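Local coordinates for hypothetical protein (Staphylococcus aureus subsp. aureus, PDB 2IL5) that is of unknown function but belongs to the Activator of Hsp90 ATPase homolog 1-like family of the Bet v 1-like clan, at residues L84-M96 with E101-R113. Residues are numbered along the deposited sequence; the frame is centred on the assembly and turned at random.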
# COMPACT_ATOMS: atom_id res chain seq x y z
N LEU A 84 -5.01 2.53 -13.50
CA LEU A 84 -6.30 2.69 -12.79
C LEU A 84 -7.40 2.14 -13.69
O LEU A 84 -7.84 2.79 -14.65
CB LEU A 84 -6.58 4.18 -12.51
CG LEU A 84 -5.68 4.84 -11.44
CD1 LEU A 84 -5.82 6.31 -11.43
CD2 LEU A 84 -5.99 4.27 -10.05
N VAL A 85 -7.84 0.93 -13.42
CA VAL A 85 -9.01 0.48 -14.10
C VAL A 85 -10.17 0.28 -13.12
O VAL A 85 -10.08 -0.46 -12.13
CB VAL A 85 -8.71 -0.59 -15.24
CG1 VAL A 85 -7.26 -1.17 -15.22
CG2 VAL A 85 -9.86 -1.62 -15.49
N MSE A 86 -11.24 1.04 -13.39
CA MSE A 86 -12.44 1.14 -12.54
C MSE A 86 -13.00 -0.14 -11.96
O MSE A 86 -13.42 -1.03 -12.71
CB MSE A 86 -13.55 1.83 -13.30
CG MSE A 86 -14.70 2.23 -12.39
SE MSE A 86 -16.33 2.64 -13.33
CE MSE A 86 -15.67 3.88 -14.71
N ASP A 87 -13.00 -0.20 -10.62
CA ASP A 87 -13.51 -1.32 -9.79
C ASP A 87 -12.69 -2.58 -10.00
O ASP A 87 -13.10 -3.66 -9.59
CB ASP A 87 -15.02 -1.60 -10.04
CG ASP A 87 -15.89 -0.42 -9.76
OD1 ASP A 87 -15.48 0.48 -8.99
OD2 ASP A 87 -17.02 -0.38 -10.29
N GLU A 88 -11.53 -2.45 -10.63
CA GLU A 88 -10.83 -3.63 -11.13
C GLU A 88 -9.35 -3.70 -10.77
O GLU A 88 -8.83 -4.76 -10.39
CB GLU A 88 -11.02 -3.71 -12.66
CG GLU A 88 -10.47 -4.97 -13.27
CD GLU A 88 -10.61 -5.04 -14.79
OE1 GLU A 88 -11.52 -4.38 -15.36
OE2 GLU A 88 -9.81 -5.80 -15.40
N TYR A 89 -8.64 -2.59 -10.88
CA TYR A 89 -7.19 -2.70 -10.83
C TYR A 89 -6.53 -1.40 -10.57
O TYR A 89 -6.79 -0.42 -11.26
CB TYR A 89 -6.64 -3.35 -12.11
CG TYR A 89 -5.15 -3.64 -12.16
CD1 TYR A 89 -4.53 -4.48 -11.22
CD2 TYR A 89 -4.36 -3.13 -13.20
CE1 TYR A 89 -3.14 -4.75 -11.28
CE2 TYR A 89 -2.99 -3.41 -13.28
CZ TYR A 89 -2.39 -4.21 -12.32
OH TYR A 89 -1.04 -4.48 -12.44
N VAL A 90 -5.69 -1.43 -9.55
CA VAL A 90 -4.77 -0.34 -9.29
C VAL A 90 -3.30 -0.86 -9.32
O VAL A 90 -2.96 -1.83 -8.63
CB VAL A 90 -5.06 0.37 -7.91
CG1 VAL A 90 -4.07 1.50 -7.67
CG2 VAL A 90 -6.48 0.90 -7.84
N LYS A 91 -2.48 -0.26 -10.18
CA LYS A 91 -1.02 -0.35 -10.13
C LYS A 91 -0.46 1.03 -9.77
O LYS A 91 -0.75 2.04 -10.43
CB LYS A 91 -0.43 -0.80 -11.46
CG LYS A 91 1.08 -1.04 -11.47
CD LYS A 91 1.49 -1.50 -12.92
CE LYS A 91 2.99 -1.63 -13.19
NZ LYS A 91 3.72 -2.13 -11.94
N MSE A 92 0.30 1.07 -8.68
CA MSE A 92 0.86 2.29 -8.20
C MSE A 92 2.29 2.04 -7.69
O MSE A 92 2.69 0.88 -7.46
CB MSE A 92 -0.05 2.92 -7.13
CG MSE A 92 -0.23 2.12 -5.88
SE MSE A 92 -1.62 2.73 -4.73
CE MSE A 92 -0.88 4.48 -4.34
N THR A 93 3.06 3.13 -7.58
CA THR A 93 4.34 3.10 -6.90
C THR A 93 4.31 3.68 -5.47
O THR A 93 3.46 4.55 -5.11
CB THR A 93 5.47 3.80 -7.67
OG1 THR A 93 5.38 5.22 -7.49
CG2 THR A 93 5.48 3.46 -9.14
N ILE A 94 5.21 3.13 -4.67
CA ILE A 94 5.64 3.69 -3.38
C ILE A 94 7.07 4.12 -3.64
O ILE A 94 7.94 3.31 -3.91
CB ILE A 94 5.63 2.66 -2.27
CG1 ILE A 94 4.21 2.21 -1.99
CG2 ILE A 94 6.21 3.26 -0.97
CD1 ILE A 94 3.54 3.01 -0.82
N GLY A 95 7.30 5.42 -3.67
CA GLY A 95 8.56 5.92 -4.19
C GLY A 95 8.37 6.61 -5.51
O GLY A 95 7.55 6.22 -6.35
N MSE A 96 9.15 7.65 -5.70
CA MSE A 96 8.98 8.57 -6.79
C MSE A 96 10.00 8.21 -7.92
O MSE A 96 11.22 8.27 -7.70
CB MSE A 96 9.17 9.98 -6.21
CG MSE A 96 8.43 11.10 -6.92
SE MSE A 96 6.50 10.89 -7.17
CE MSE A 96 6.36 12.08 -8.74
N GLU A 101 16.97 6.32 -3.99
CA GLU A 101 16.02 5.33 -3.44
C GLU A 101 14.90 4.85 -4.38
O GLU A 101 14.06 5.63 -4.85
CB GLU A 101 15.42 5.86 -2.13
CG GLU A 101 15.06 7.35 -2.18
CD GLU A 101 14.31 7.80 -0.96
OE1 GLU A 101 13.62 6.96 -0.33
OE2 GLU A 101 14.41 9.01 -0.62
N THR A 102 14.88 3.53 -4.60
CA THR A 102 13.99 2.85 -5.57
C THR A 102 12.47 3.02 -5.32
O THR A 102 12.05 3.44 -4.22
CB THR A 102 14.34 1.33 -5.65
OG1 THR A 102 13.33 0.62 -6.37
CG2 THR A 102 14.46 0.74 -4.24
N GLN A 103 11.66 2.71 -6.35
CA GLN A 103 10.20 2.62 -6.18
C GLN A 103 9.79 1.20 -5.84
O GLN A 103 10.11 0.23 -6.56
CB GLN A 103 9.41 3.01 -7.43
CG GLN A 103 9.84 4.21 -8.18
CD GLN A 103 9.80 3.94 -9.66
OE1 GLN A 103 10.74 3.36 -10.22
NE2 GLN A 103 8.71 4.33 -10.32
N ASP A 104 9.06 1.08 -4.75
CA ASP A 104 8.27 -0.08 -4.52
C ASP A 104 7.04 -0.08 -5.46
O ASP A 104 6.54 0.95 -5.89
CB ASP A 104 7.82 -0.16 -3.08
CG ASP A 104 8.98 0.01 -2.07
OD1 ASP A 104 10.17 -0.27 -2.41
OD2 ASP A 104 8.66 0.38 -0.91
N VAL A 105 6.58 -1.29 -5.72
CA VAL A 105 5.47 -1.52 -6.63
C VAL A 105 4.33 -2.11 -5.84
O VAL A 105 4.52 -3.04 -5.10
CB VAL A 105 5.92 -2.48 -7.81
CG1 VAL A 105 4.71 -3.13 -8.50
CG2 VAL A 105 6.84 -1.72 -8.80
N ILE A 106 3.15 -1.53 -6.00
CA ILE A 106 1.89 -2.16 -5.58
C ILE A 106 1.02 -2.52 -6.80
O ILE A 106 0.81 -1.70 -7.67
CB ILE A 106 1.09 -1.19 -4.65
CG1 ILE A 106 1.76 -1.14 -3.26
CG2 ILE A 106 -0.41 -1.59 -4.56
CD1 ILE A 106 1.14 -0.08 -2.28
N GLU A 107 0.55 -3.76 -6.88
CA GLU A 107 -0.46 -4.14 -7.89
C GLU A 107 -1.58 -4.82 -7.15
O GLU A 107 -1.35 -5.79 -6.45
CB GLU A 107 0.12 -5.02 -8.97
CG GLU A 107 1.24 -4.32 -9.73
CD GLU A 107 1.99 -5.18 -10.71
OE1 GLU A 107 1.82 -6.41 -10.72
OE2 GLU A 107 2.75 -4.59 -11.54
N VAL A 108 -2.79 -4.26 -7.23
CA VAL A 108 -3.90 -4.76 -6.47
C VAL A 108 -5.12 -4.94 -7.40
O VAL A 108 -5.56 -4.01 -8.07
CB VAL A 108 -4.20 -3.90 -5.17
CG1 VAL A 108 -4.58 -2.48 -5.53
CG2 VAL A 108 -5.32 -4.58 -4.31
N GLU A 109 -5.64 -6.17 -7.44
CA GLU A 109 -6.79 -6.49 -8.24
C GLU A 109 -8.03 -6.81 -7.39
O GLU A 109 -7.94 -7.47 -6.36
CB GLU A 109 -6.45 -7.63 -9.21
CG GLU A 109 -7.15 -7.46 -10.55
CD GLU A 109 -6.78 -8.50 -11.59
OE1 GLU A 109 -5.85 -9.31 -11.38
OE2 GLU A 109 -7.43 -8.45 -12.66
N PHE A 110 -9.19 -6.33 -7.87
CA PHE A 110 -10.50 -6.50 -7.21
C PHE A 110 -11.43 -7.38 -8.07
O PHE A 110 -11.70 -7.06 -9.22
CB PHE A 110 -11.13 -5.11 -6.97
CG PHE A 110 -10.19 -4.12 -6.36
CD1 PHE A 110 -9.50 -3.21 -7.16
CD2 PHE A 110 -9.92 -4.14 -4.99
CE1 PHE A 110 -8.56 -2.31 -6.62
CE2 PHE A 110 -9.00 -3.24 -4.44
CZ PHE A 110 -8.33 -2.33 -5.25
N PHE A 111 -11.88 -8.51 -7.53
CA PHE A 111 -12.83 -9.39 -8.22
C PHE A 111 -14.14 -9.46 -7.47
O PHE A 111 -14.14 -9.55 -6.24
CB PHE A 111 -12.28 -10.81 -8.36
CG PHE A 111 -11.06 -10.91 -9.22
CD1 PHE A 111 -9.78 -10.68 -8.68
CD2 PHE A 111 -11.17 -11.27 -10.57
CE1 PHE A 111 -8.64 -10.77 -9.48
CE2 PHE A 111 -10.02 -11.39 -11.38
CZ PHE A 111 -8.75 -11.14 -10.82
N GLU A 112 -15.25 -9.42 -8.20
CA GLU A 112 -16.57 -9.64 -7.59
C GLU A 112 -16.75 -11.12 -7.30
O GLU A 112 -16.47 -11.97 -8.15
CB GLU A 112 -17.67 -9.18 -8.54
CG GLU A 112 -18.88 -8.54 -7.87
CD GLU A 112 -19.65 -7.63 -8.82
OE1 GLU A 112 -19.14 -7.42 -9.95
OE2 GLU A 112 -20.76 -7.15 -8.43
N ARG A 113 -17.18 -11.44 -6.08
CA ARG A 113 -17.52 -12.82 -5.75
C ARG A 113 -19.01 -13.07 -6.03
O ARG A 113 -19.77 -12.11 -6.18
CB ARG A 113 -17.23 -13.09 -4.28
CG ARG A 113 -15.86 -12.63 -3.85
CD ARG A 113 -15.85 -12.26 -2.39
NE ARG A 113 -16.02 -13.42 -1.52
CZ ARG A 113 -16.45 -13.34 -0.26
NH1 ARG A 113 -16.74 -12.15 0.27
NH2 ARG A 113 -16.60 -14.44 0.48
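Lys91 and Glu107 face each other as an antiparallel non-hydrogen-bonded pair, their side chains running side by side in the same direction. From CB, 4.1 Å from Ile106 O, the lysine extends: CG stands anti to the backbone N (chi1 -175°) and the next two torsions are extended, which lays the chain along Glu107. Lys91 CG packs on Glu107 CG at 3.7 Å, CD and CE both come close to Glu107 OE2, and a bend at the last torsion brings Lys91 NZ within 2.7 Å of Glu107 OE2. This salt bridge uses the anti lone pair of OE2, on the side away from OE1. Beyond it, Val105 CG1 lies 3.7 Å from Lys91 NZ, while the Tyr89 OH rests 3.5 Å from Glu107 CG, the ring and carboxylate planes being 64° apart.

Strands 89-94 and 104-112 form a beta hairpin in the middle of the antiparallel sheet, consistent with the helix-grip fold of the Bet v 1-like clan, in which an antiparallel sheet curves round a long C-terminal helix, here 136-166. Paired backbone bonds at Val90-Val108, Met92-Ile106 and Ile94-Asp104 set the register. On the face carrying these residues, Met92 CG lies 3.8 Å from Ile106 CB, and Ile106 CD1 reaches Ile94 CG1 at the same distance. Asp104 has both carboxylate oxygens engaged by hydroxyls of strand 118-128, Ser126 at OD1 and Tyr124 at OD2. Where the classic bulge of Glu88 and Tyr89 opposite Val85 begins strand 89-94, the Phe110 ring presents its edge to Val90, with Phe110 CE1 4.0 Å from Val90 CG2, and meets Trp33 edge-to-face.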